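Local structure of periplasmic molybdate-binding protein (Azotobacter vinelandii, 1ATG) at residues T8-T13 / V51-D56; A115-A120 / E188-Q193. The protein binds molybdate or tungstate in the periplasm, in a cleft between its two domains, probably for delivery to an ABC transporter. All blocks are in the same frame, centred on the assembly; numbering follows the deposited sequence.

Contact 1. Residues T8-T13 / V51-D56; sequences TNFLGT and VFFSAD. With WO4 (tungstate(VI)ion), chain B.
Asn9 and Ala55 meet beside the bound tungstate: Asn9 ND2 lies 3.5 Å from Ala55 CB, and while ND2 donates to ligand oxygen O2, the methyl only packs against it. With CG set between its own backbone N and carbonyl carbon (chi1 79°), the Asn9 side chain folds back so that amide and main chain serve one atom. Asn9 N donates to tungstate O2 at 2.9 Å, and Asn9 ND2 reaches that oxygen at 2.8 Å in a nearly straight bond. The other end of the amide is held too, since Asn9 OD1 accepts from Tyr227 and Gln192, which fixes the flip of the group and turns its NH2 to the anion. Thr8, one residue earlier, gives its hydroxyl to a different oxygen, OG1 to tungstate O1 at 2.7 Å, while OG1 is also hydrogen-bonded to Gly147 N. Farther from the anion, Phe10 carries its ring to Phe53 because CG stands anti to the backbone N (chi1 -161°). Phe10 CE2 comes over one face of the Phe53 ring, near its rim, 4.1 Å from Phe53 CD1; the planes are inclined at 46°, with centroids 5.4 Å apart. Tyr77 meets both rings edge-to-face. Flanking Ala55 in sequence, Ser54 OG donates to Asp56 OD1 from above the carboxylate plane, and that oxygen also caps Ser59 N of helix 58-65. The contact suits a tetrahedral oxyanion: neutral hydroxyl and N-H donors grip the ligand oxygens, and their dipoles probably stabilise its negative charge.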
# COMPACT_ATOMS: atom_id res chain seq x y z
N THR A 8 -4.38 2.25 2.03
CA THR A 8 -4.63 3.00 0.82
C THR A 8 -3.86 2.50 -0.40
O THR A 8 -4.41 2.64 -1.49
CB THR A 8 -4.36 4.51 0.93
OG1 THR A 8 -2.97 4.79 1.07
CG2 THR A 8 -5.13 5.14 2.09
N ASN A 9 -2.67 1.94 -0.27
CA ASN A 9 -1.97 1.48 -1.47
C ASN A 9 -2.80 0.53 -2.32
O ASN A 9 -2.62 0.49 -3.54
CB ASN A 9 -0.67 0.76 -1.10
CG ASN A 9 -0.86 -0.67 -0.63
OD1 ASN A 9 -0.79 -1.65 -1.39
ND2 ASN A 9 -1.15 -0.80 0.67
N PHE A 10 -3.61 -0.30 -1.66
CA PHE A 10 -4.30 -1.41 -2.28
C PHE A 10 -5.71 -1.08 -2.72
O PHE A 10 -6.42 -1.95 -3.24
CB PHE A 10 -4.31 -2.58 -1.28
CG PHE A 10 -4.58 -3.95 -1.83
CD1 PHE A 10 -3.76 -4.52 -2.78
CD2 PHE A 10 -5.66 -4.69 -1.35
CE1 PHE A 10 -4.01 -5.81 -3.25
CE2 PHE A 10 -5.93 -5.97 -1.84
CZ PHE A 10 -5.10 -6.50 -2.79
N LEU A 11 -6.13 0.18 -2.56
CA LEU A 11 -7.50 0.53 -2.89
C LEU A 11 -7.91 0.21 -4.32
O LEU A 11 -8.93 -0.46 -4.55
CB LEU A 11 -7.74 2.03 -2.62
CG LEU A 11 -9.13 2.56 -2.97
CD1 LEU A 11 -10.23 1.83 -2.20
CD2 LEU A 11 -9.19 4.05 -2.65
N GLY A 12 -7.16 0.68 -5.30
CA GLY A 12 -7.50 0.46 -6.70
C GLY A 12 -7.51 -1.02 -7.04
O GLY A 12 -8.38 -1.51 -7.78
N THR A 13 -6.57 -1.77 -6.50
CA THR A 13 -6.51 -3.22 -6.73
C THR A 13 -7.68 -3.92 -6.07
O THR A 13 -8.31 -4.81 -6.67
CB THR A 13 -5.16 -3.78 -6.26
OG1 THR A 13 -4.09 -3.03 -6.83
CG2 THR A 13 -5.03 -5.24 -6.68
N VAL A 51 -13.06 -7.58 7.25
CA VAL A 51 -11.73 -7.92 6.75
C VAL A 51 -10.86 -6.66 6.68
O VAL A 51 -11.36 -5.61 6.29
CB VAL A 51 -11.82 -8.53 5.34
CG1 VAL A 51 -10.46 -8.75 4.69
CG2 VAL A 51 -12.59 -9.85 5.31
N PHE A 52 -9.59 -6.83 7.02
CA PHE A 52 -8.62 -5.75 6.96
C PHE A 52 -7.41 -6.21 6.13
O PHE A 52 -6.78 -7.20 6.45
CB PHE A 52 -8.17 -5.36 8.37
CG PHE A 52 -6.99 -4.44 8.51
CD1 PHE A 52 -6.74 -3.36 7.67
CD2 PHE A 52 -6.11 -4.66 9.56
CE1 PHE A 52 -5.63 -2.55 7.88
CE2 PHE A 52 -5.02 -3.84 9.77
CZ PHE A 52 -4.78 -2.78 8.93
N PHE A 53 -7.09 -5.40 5.11
CA PHE A 53 -5.89 -5.53 4.32
C PHE A 53 -4.89 -4.45 4.77
O PHE A 53 -5.13 -3.26 4.52
CB PHE A 53 -6.16 -5.35 2.83
CG PHE A 53 -6.96 -6.47 2.23
CD1 PHE A 53 -6.37 -7.67 1.89
CD2 PHE A 53 -8.32 -6.32 2.02
CE1 PHE A 53 -7.10 -8.71 1.36
CE2 PHE A 53 -9.07 -7.36 1.47
CZ PHE A 53 -8.45 -8.55 1.14
N SER A 54 -3.84 -4.87 5.44
CA SER A 54 -2.83 -3.89 5.85
C SER A 54 -1.73 -3.74 4.80
O SER A 54 -1.60 -4.64 3.94
CB SER A 54 -2.19 -4.36 7.16
OG SER A 54 -1.36 -3.32 7.67
N ALA A 55 -0.89 -2.72 4.90
CA ALA A 55 0.28 -2.60 4.05
C ALA A 55 1.51 -3.19 4.76
O ALA A 55 2.60 -3.09 4.22
CB ALA A 55 0.56 -1.15 3.68
N ASP A 56 1.33 -3.82 5.92
CA ASP A 56 2.43 -4.44 6.64
C ASP A 56 1.94 -5.73 7.31
O ASP A 56 0.82 -6.18 7.13
CB ASP A 56 3.02 -3.49 7.68
CG ASP A 56 2.14 -3.12 8.84
OD1 ASP A 56 1.05 -3.67 9.05
OD2 ASP A 56 2.56 -2.16 9.58
W WO4 B . -0.41 2.71 3.28
O1 WO4 B . -1.10 4.33 3.01
O2 WO4 B . -0.91 1.61 2.04
O3 WO4 B . 1.35 2.76 3.28
O4 WO4 B . -0.93 2.06 4.84

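Contact 2. Residues A115-A120 / E188-Q193; sequences APYGLA and EPIVQQ. With WO4 (tungstate(VI)ion), chain B.
Tyr117 meets Ile190 with a ring face and Gln192 with its hydroxyl where the first turn of helix 116-127 faces the chain entering strand 191-196, at the cleft of a periplasmic-binding-protein fold. Ile190, the centre of an inverse gamma turn, crosses the tyrosine at about a right angle and presses its methyls on one face of the ring. Ile190 CD1 makes the CH-pi contact, 4.0 Å from the centroid of the Tyr117 ring and 24° off the normal, while Ile190 CG2 sits 3.7 Å from Tyr117 CE1. Ile190 CD1 also packs on Ala120 CB, one helical turn on. Gln192 comes to the ring's edge instead: its extended chain brings the amide up with its plane 89° from the ring, and Tyr117 OH donates to Gln192 OE1 at 2.6 Å, in the carbonyl plane. Tyr77 OH holds the NE2 end of that amide. With ring and hydroxyl gone, an alanine at Tyr117 is likely to leave Gln192 OE1 short of this donor and open a gap over Ile190 beside the anion. Tungstate O3 lies in the ring plane at another part of its edge, close to Tyr117 CD1, and accepts from Tyr117 N at 2.9 Å with an N-H...O angle of 172°.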
# COMPACT_ATOMS: atom_id res chain seq x y z
N ALA A 115 2.11 4.76 7.84
CA ALA A 115 1.95 4.29 6.46
C ALA A 115 3.20 3.53 6.08
O ALA A 115 4.25 4.12 5.85
CB ALA A 115 1.73 5.49 5.54
N PRO A 116 3.10 2.21 5.95
CA PRO A 116 4.24 1.38 5.57
C PRO A 116 4.92 1.79 4.27
O PRO A 116 6.14 1.62 4.17
CB PRO A 116 3.66 -0.03 5.52
CG PRO A 116 2.56 0.01 6.54
CD PRO A 116 1.93 1.37 6.35
N TYR A 117 4.21 2.36 3.29
CA TYR A 117 4.91 2.81 2.07
C TYR A 117 5.74 4.06 2.37
O TYR A 117 6.69 4.37 1.65
CB TYR A 117 3.93 3.08 0.92
CG TYR A 117 3.57 1.80 0.18
CD1 TYR A 117 2.63 0.92 0.72
CD2 TYR A 117 4.20 1.47 -1.00
CE1 TYR A 117 2.33 -0.27 0.06
CE2 TYR A 117 3.89 0.29 -1.66
CZ TYR A 117 2.96 -0.56 -1.13
OH TYR A 117 2.66 -1.72 -1.81
N GLY A 118 5.38 4.80 3.40
CA GLY A 118 6.16 5.93 3.92
C GLY A 118 7.40 5.43 4.65
O GLY A 118 8.49 5.98 4.50
N LEU A 119 7.23 4.37 5.45
CA LEU A 119 8.36 3.76 6.13
C LEU A 119 9.39 3.28 5.10
O LEU A 119 10.59 3.54 5.22
CB LEU A 119 7.91 2.60 7.01
CG LEU A 119 9.03 1.80 7.68
CD1 LEU A 119 9.83 2.68 8.62
CD2 LEU A 119 8.46 0.58 8.41
N ALA A 120 8.91 2.63 4.04
CA ALA A 120 9.80 2.15 2.99
C ALA A 120 10.53 3.30 2.32
O ALA A 120 11.74 3.23 2.10
CB ALA A 120 9.03 1.31 1.97
N GLU A 188 13.15 -2.40 3.71
CA GLU A 188 12.65 -3.74 4.06
C GLU A 188 11.44 -4.05 3.20
O GLU A 188 10.57 -3.19 3.01
CB GLU A 188 12.30 -3.76 5.55
CG GLU A 188 13.52 -3.59 6.45
CD GLU A 188 14.43 -4.79 6.49
OE1 GLU A 188 14.12 -5.87 5.94
OE2 GLU A 188 15.52 -4.72 7.11
N PRO A 189 11.29 -5.26 2.68
CA PRO A 189 10.17 -5.59 1.82
C PRO A 189 8.82 -5.27 2.42
O PRO A 189 8.53 -5.42 3.61
CB PRO A 189 10.37 -7.07 1.51
CG PRO A 189 11.85 -7.25 1.60
CD PRO A 189 12.28 -6.35 2.74
N ILE A 190 7.93 -4.79 1.55
CA ILE A 190 6.59 -4.36 1.97
C ILE A 190 5.65 -5.55 1.90
O ILE A 190 4.90 -5.76 0.95
CB ILE A 190 6.15 -3.18 1.09
CG1 ILE A 190 7.15 -2.02 1.14
CG2 ILE A 190 4.77 -2.68 1.51
CD1 ILE A 190 6.93 -0.97 0.08
N VAL A 191 5.72 -6.38 2.93
CA VAL A 191 4.96 -7.61 3.05
C VAL A 191 3.59 -7.31 3.63
O VAL A 191 3.51 -6.83 4.76
CB VAL A 191 5.75 -8.65 3.88
CG1 VAL A 191 4.90 -9.89 4.05
CG2 VAL A 191 7.07 -8.94 3.19
N GLN A 192 2.54 -7.49 2.83
CA GLN A 192 1.22 -7.03 3.22
C GLN A 192 0.34 -8.17 3.68
O GLN A 192 0.13 -9.14 2.93
CB GLN A 192 0.58 -6.28 2.02
CG GLN A 192 1.54 -5.25 1.44
CD GLN A 192 1.03 -4.33 0.36
OE1 GLN A 192 1.85 -3.72 -0.33
NE2 GLN A 192 -0.27 -4.15 0.20
N GLN A 193 -0.17 -8.05 4.91
CA GLN A 193 -1.00 -9.11 5.46
C GLN A 193 -2.42 -8.66 5.71
O GLN A 193 -2.72 -7.47 5.86
CB GLN A 193 -0.40 -9.65 6.76
CG GLN A 193 0.95 -10.34 6.53
CD GLN A 193 1.23 -11.35 7.63
OE1 GLN A 193 1.08 -11.02 8.81
NE2 GLN A 193 1.61 -12.56 7.24
W WO4 B . -0.41 2.71 3.28
O1 WO4 B . -1.10 4.33 3.01
O2 WO4 B . -0.91 1.61 2.04
O3 WO4 B . 1.35 2.76 3.28
O4 WO4 B . -0.93 2.06 4.84

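From the N terminus, strand 2-7 runs into the tungstate-binding turn at the start of residues 8-13; contact 1 closes a loop of 37 residues when strand 51-53 returns alongside that strand. Contact 2 opens only later, at 115-120, and closes after 67 residues at 188-193. The two are therefore in series, neither nested nor crossed. In space they join: strands 51-53 and 191-196 are antiparallel neighbours, with Ser54 N 2.9 Å from Gln193 O, and Asn9 CG packs 3.3 Å from Tyr117 CE1. Residues 188-193, running into strand 191-196, thus tie the sheet bearing contact 1 to helix 116-127 across the cleft, and the anion is held from both contacts.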